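Local coordinates for Serine/threonine-protein kinase Tel1 (Chaetomium thermophilum, PDB 6SKY), which is a serine/threonine kinase of the ATM subfamily that probably senses DNA damage and activates checkpoint signalling, at residues S1471-Y1476 / K1517-Y1522; K1533-S1538 / L1562-K1567. One frame throughout, in Å; residues are numbered along the deposited sequence.

Both contacts join neighbouring helices of the alpha solenoid, far from the nucleotide and magnesium sites of the kinase. Contact 1, between helices 1470-1487 and 1502-1521, is buried and apolar: a leucine methyl group meets two tyrosine rings and a second leucine. Contact 2, between helices 1530-1543 and 1557-1569, is only partly buried, and there a serine hydroxyl faces a glutamate carboxylate. The two share no helix, but helix 1530-1543 directly follows helix 1502-1521 in the chain, and the centres of the two contacts lie about 13 Å apart. The ring of F1536, from contact 2, packs against Y1522, A1474 and L1519 of contact 1, with Y1522 CD2 3.5 Å from F1536 CE2.

Contact 1 (S1471-Y1476 / K1517-Y1522); sequences SFLAGY and KYLAAY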
# COMPACT_ATOMS: atom_id res chain seq x y z
N SER A 1471 -17.50 -65.34 -3.38
CA SER A 1471 -17.67 -64.21 -2.48
C SER A 1471 -18.31 -64.63 -1.17
O SER A 1471 -18.02 -64.05 -0.12
CB SER A 1471 -18.51 -63.13 -3.16
OG SER A 1471 -17.98 -62.81 -4.43
N PHE A 1472 -19.20 -65.63 -1.20
CA PHE A 1472 -19.73 -66.17 0.05
C PHE A 1472 -18.66 -66.96 0.80
O PHE A 1472 -18.55 -66.85 2.02
CB PHE A 1472 -20.93 -67.07 -0.23
CG PHE A 1472 -21.29 -67.97 0.91
CD1 PHE A 1472 -22.07 -67.51 1.96
CD2 PHE A 1472 -20.83 -69.27 0.95
CE1 PHE A 1472 -22.39 -68.34 3.01
CE2 PHE A 1472 -21.14 -70.09 2.00
CZ PHE A 1472 -21.92 -69.63 3.03
N LEU A 1473 -17.89 -67.76 0.08
CA LEU A 1473 -16.92 -68.62 0.73
C LEU A 1473 -15.78 -67.83 1.34
O LEU A 1473 -15.26 -68.22 2.38
CB LEU A 1473 -16.37 -69.65 -0.26
CG LEU A 1473 -15.46 -70.69 0.37
CD1 LEU A 1473 -16.14 -71.36 1.54
CD2 LEU A 1473 -15.08 -71.72 -0.66
N ALA A 1474 -15.39 -66.71 0.73
CA ALA A 1474 -14.37 -65.87 1.32
C ALA A 1474 -14.79 -65.39 2.71
O ALA A 1474 -14.05 -65.56 3.69
CB ALA A 1474 -14.08 -64.68 0.41
N GLY A 1475 -15.97 -64.80 2.80
CA GLY A 1475 -16.43 -64.29 4.08
C GLY A 1475 -16.69 -65.39 5.09
O GLY A 1475 -16.35 -65.25 6.27
N TYR A 1476 -17.28 -66.50 4.64
CA TYR A 1476 -17.53 -67.60 5.56
C TYR A 1476 -16.22 -68.18 6.08
O TYR A 1476 -16.10 -68.47 7.28
CB TYR A 1476 -18.35 -68.69 4.88
CG TYR A 1476 -18.56 -69.88 5.77
CD1 TYR A 1476 -19.41 -69.81 6.86
CD2 TYR A 1476 -17.89 -71.07 5.54
CE1 TYR A 1476 -19.59 -70.88 7.68
CE2 TYR A 1476 -18.07 -72.15 6.36
CZ TYR A 1476 -18.92 -72.05 7.43
OH TYR A 1476 -19.11 -73.12 8.25
N LYS A 1517 -6.59 -76.76 4.37
CA LYS A 1517 -6.16 -77.50 3.18
C LYS A 1517 -7.16 -77.33 2.04
O LYS A 1517 -6.76 -77.11 0.89
CB LYS A 1517 -5.99 -78.98 3.52
CG LYS A 1517 -4.88 -79.27 4.50
CD LYS A 1517 -4.78 -80.76 4.78
CE LYS A 1517 -3.68 -81.06 5.77
NZ LYS A 1517 -3.60 -82.52 6.07
N TYR A 1518 -8.45 -77.45 2.35
CA TYR A 1518 -9.48 -77.28 1.33
C TYR A 1518 -9.39 -75.90 0.69
O TYR A 1518 -9.46 -75.76 -0.54
CB TYR A 1518 -10.86 -77.49 1.95
CG TYR A 1518 -11.99 -77.20 1.01
CD1 TYR A 1518 -12.64 -75.97 1.03
CD2 TYR A 1518 -12.40 -78.14 0.08
CE1 TYR A 1518 -13.66 -75.70 0.16
CE2 TYR A 1518 -13.42 -77.87 -0.79
CZ TYR A 1518 -14.05 -76.65 -0.75
OH TYR A 1518 -15.07 -76.39 -1.63
N LEU A 1519 -9.23 -74.86 1.51
CA LEU A 1519 -9.17 -73.50 0.99
C LEU A 1519 -7.91 -73.28 0.16
O LEU A 1519 -7.95 -72.60 -0.87
CB LEU A 1519 -9.24 -72.50 2.13
CG LEU A 1519 -10.59 -72.42 2.82
CD1 LEU A 1519 -10.48 -71.59 4.07
CD2 LEU A 1519 -11.60 -71.83 1.87
N ALA A 1520 -6.79 -73.84 0.60
CA ALA A 1520 -5.57 -73.76 -0.20
C ALA A 1520 -5.77 -74.44 -1.54
O ALA A 1520 -5.24 -73.99 -2.56
CB ALA A 1520 -4.40 -74.39 0.55
N ALA A 1521 -6.54 -75.52 -1.57
CA ALA A 1521 -6.83 -76.23 -2.81
C ALA A 1521 -8.01 -75.64 -3.56
O ALA A 1521 -8.31 -76.10 -4.67
CB ALA A 1521 -7.09 -77.71 -2.51
N TYR A 1522 -8.69 -74.65 -3.00
CA TYR A 1522 -9.85 -74.06 -3.66
C TYR A 1522 -9.43 -73.23 -4.87
O TYR A 1522 -8.39 -72.56 -4.85
CB TYR A 1522 -10.64 -73.18 -2.68
CG TYR A 1522 -11.84 -72.51 -3.29
CD1 TYR A 1522 -13.08 -73.14 -3.31
CD2 TYR A 1522 -11.76 -71.24 -3.84
CE1 TYR A 1522 -14.18 -72.53 -3.86
CE2 TYR A 1522 -12.85 -70.62 -4.39
CZ TYR A 1522 -14.06 -71.27 -4.39
OH TYR A 1522 -15.16 -70.66 -4.94
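Helices 1470-1487 and 1502-1521 run roughly antiparallel here, nearest in backbone at L1473 and L1519, whose CA atoms are 9.2 Å apart. At that spacing a leucine is long enough to bridge the gap, and L1473 does most of the touching. Its CG is anti to the backbone N (chi1 -174°), which sends the branched end across to the second helix. There CD2 lies over one face of the Y1522 ring in a CH-pi contact, 3.8 Å from the centroid of that ring and 29° off its normal, on the side of CE1 and CD1. The same methyl meets the Y1518 ring at its edge, near the ring plane, at CE1 (4.3 Å). L1519 adds a branched aliphatic surface, its CD2 4.3 Å from CG of L1473, and also packs on A1477 and L1481 one and two turns further along helix 1470-1487. The tyrosines suit their places because each has two uses: Y1518 OH bonds to D1463 and Y1522 OH to the carbonyl of L1466, both on the short helix 1463-1466. With the hydroxyls engaged there, only carbon surfaces face L1473, and this interface holds by apolar packing without a hydrogen bond across it.

Contact 2 (K1533-S1538 / L1562-K1567); sequences KQAFRS and LLEILK
S1538 and E1564 meet between two helices of the alpha solenoid, 1530-1543 and 1557-1569, which follow each other in the chain and run in roughly opposite directions. The backbones come closest at A1535 and E1564, with CA atoms 7.0 Å apart, and the small side chain of alanine suits so near an approach. The close part of the interface is compact. CG of E1564 stands beside the backbone N and anti to the carbonyl carbon (chi1 -74°), and the chain bends again at the next bond (chi2 -71°), bringing the carboxylate across to the facing helix. One oxygen, OE2, comes to 3.0 Å from S1538 OG. The other, OE1, is also near S1538 OG (3.4 Å, at a poor angle) and reaches A1535 CA at 4.2 Å. Serine fits this spot because its short side chain lets a carboxylate approach the helix surface, with the hydroxyl lying beside it. With E1564 cut back to an alanine, the S1538 hydroxyl is likely to lose its acidic neighbour and a gap to open beside A1535. At its edge the interface is loose. Q1534 and K1567 are exposed and make no contact across it, so long polar side chains can extend into solvent there. One flank of each helix is apolar: the ring of F1536 meets that of F1527, and I1565 and L1566 pack on helices 1578-1588 and 1606-1619. The two helices thus touch through a small polar patch, while larger hydrophobic side chains tie each of them to other parts of the fold. Beside the carboxylate, S1538 OG also sits close to its own helix backbone, 2.7 Å from Q1534 O and, for the same S1538 OG, 2.8 Å from A1535 O.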
# COMPACT_ATOMS: atom_id res chain seq x y z
N LYS A 1533 -8.44 -63.49 -7.13
CA LYS A 1533 -7.92 -64.80 -6.76
C LYS A 1533 -6.75 -64.67 -5.79
O LYS A 1533 -6.66 -65.43 -4.82
CB LYS A 1533 -7.50 -65.57 -8.01
CG LYS A 1533 -7.14 -67.02 -7.74
CD LYS A 1533 -6.59 -67.71 -8.97
CE LYS A 1533 -7.57 -67.64 -10.13
NZ LYS A 1533 -7.00 -68.22 -11.37
N GLN A 1534 -5.86 -63.71 -6.04
CA GLN A 1534 -4.75 -63.50 -5.12
C GLN A 1534 -5.24 -62.95 -3.78
O GLN A 1534 -4.70 -63.30 -2.73
CB GLN A 1534 -3.72 -62.57 -5.74
CG GLN A 1534 -3.07 -63.14 -6.99
CD GLN A 1534 -1.98 -62.25 -7.53
OE1 GLN A 1534 -1.58 -61.28 -6.88
NE2 GLN A 1534 -1.48 -62.57 -8.72
N ALA A 1535 -6.27 -62.10 -3.81
CA ALA A 1535 -6.86 -61.62 -2.57
C ALA A 1535 -7.46 -62.76 -1.77
O ALA A 1535 -7.30 -62.82 -0.55
CB ALA A 1535 -7.92 -60.56 -2.87
N PHE A 1536 -8.16 -63.67 -2.44
CA PHE A 1536 -8.72 -64.84 -1.77
C PHE A 1536 -7.62 -65.68 -1.14
O PHE A 1536 -7.71 -66.07 0.03
CB PHE A 1536 -9.53 -65.66 -2.77
CG PHE A 1536 -10.29 -66.79 -2.15
CD1 PHE A 1536 -11.58 -66.60 -1.70
CD2 PHE A 1536 -9.72 -68.03 -2.01
CE1 PHE A 1536 -12.28 -67.63 -1.13
CE2 PHE A 1536 -10.42 -69.06 -1.44
CZ PHE A 1536 -11.70 -68.86 -1.00
N ARG A 1537 -6.57 -65.97 -1.92
CA ARG A 1537 -5.46 -66.76 -1.40
C ARG A 1537 -4.86 -66.10 -0.16
O ARG A 1537 -4.65 -66.75 0.86
CB ARG A 1537 -4.40 -66.94 -2.48
CG ARG A 1537 -4.84 -67.78 -3.65
CD ARG A 1537 -5.12 -69.21 -3.24
NE ARG A 1537 -5.39 -70.06 -4.40
CZ ARG A 1537 -4.44 -70.59 -5.16
NH1 ARG A 1537 -3.16 -70.35 -4.90
NH2 ARG A 1537 -4.76 -71.35 -6.20
N SER A 1538 -4.58 -64.80 -0.25
CA SER A 1538 -3.92 -64.11 0.85
C SER A 1538 -4.81 -64.07 2.08
O SER A 1538 -4.36 -64.35 3.20
CB SER A 1538 -3.52 -62.71 0.42
OG SER A 1538 -4.55 -62.12 -0.35
N LEU A 1562 -4.93 -57.76 8.09
CA LEU A 1562 -5.55 -56.45 8.23
C LEU A 1562 -5.39 -55.63 6.96
O LEU A 1562 -6.34 -54.99 6.51
CB LEU A 1562 -4.94 -55.71 9.42
CG LEU A 1562 -5.44 -54.29 9.69
CD1 LEU A 1562 -6.85 -54.31 10.20
CD2 LEU A 1562 -4.53 -53.59 10.66
N LEU A 1563 -4.20 -55.65 6.38
CA LEU A 1563 -3.97 -54.90 5.15
C LEU A 1563 -4.81 -55.44 4.00
O LEU A 1563 -5.32 -54.67 3.19
CB LEU A 1563 -2.49 -54.93 4.80
CG LEU A 1563 -1.96 -53.71 4.04
CD1 LEU A 1563 -2.07 -52.47 4.92
CD2 LEU A 1563 -0.53 -53.95 3.60
N GLU A 1564 -4.97 -56.76 3.93
CA GLU A 1564 -5.82 -57.34 2.89
C GLU A 1564 -7.27 -56.93 3.07
O GLU A 1564 -7.95 -56.57 2.10
CB GLU A 1564 -5.70 -58.86 2.90
CG GLU A 1564 -4.41 -59.40 2.32
CD GLU A 1564 -4.32 -59.24 0.82
OE1 GLU A 1564 -5.34 -58.87 0.19
OE2 GLU A 1564 -3.24 -59.48 0.25
N ILE A 1565 -7.78 -56.99 4.30
CA ILE A 1565 -9.16 -56.59 4.57
C ILE A 1565 -9.38 -55.13 4.22
O ILE A 1565 -10.39 -54.77 3.61
CB ILE A 1565 -9.51 -56.86 6.04
CG1 ILE A 1565 -9.51 -58.36 6.32
CG2 ILE A 1565 -10.86 -56.28 6.37
CD1 ILE A 1565 -9.61 -58.68 7.77
N LEU A 1566 -8.43 -54.26 4.58
CA LEU A 1566 -8.58 -52.84 4.28
C LEU A 1566 -8.52 -52.59 2.79
O LEU A 1566 -9.37 -51.88 2.23
CB LEU A 1566 -7.52 -52.03 5.01
CG LEU A 1566 -7.56 -52.03 6.54
CD1 LEU A 1566 -6.45 -51.16 7.06
CD2 LEU A 1566 -8.89 -51.56 7.05
N LYS A 1567 -7.53 -53.16 2.11
CA LYS A 1567 -7.41 -52.99 0.67
C LYS A 1567 -8.64 -53.52 -0.06
O LYS A 1567 -9.04 -52.96 -1.08
CB LYS A 1567 -6.14 -53.69 0.19
CG LYS A 1567 -5.94 -53.72 -1.31
CD LYS A 1567 -4.61 -54.37 -1.64
CE LYS A 1567 -4.36 -54.42 -3.13
NZ LYS A 1567 -3.01 -54.95 -3.46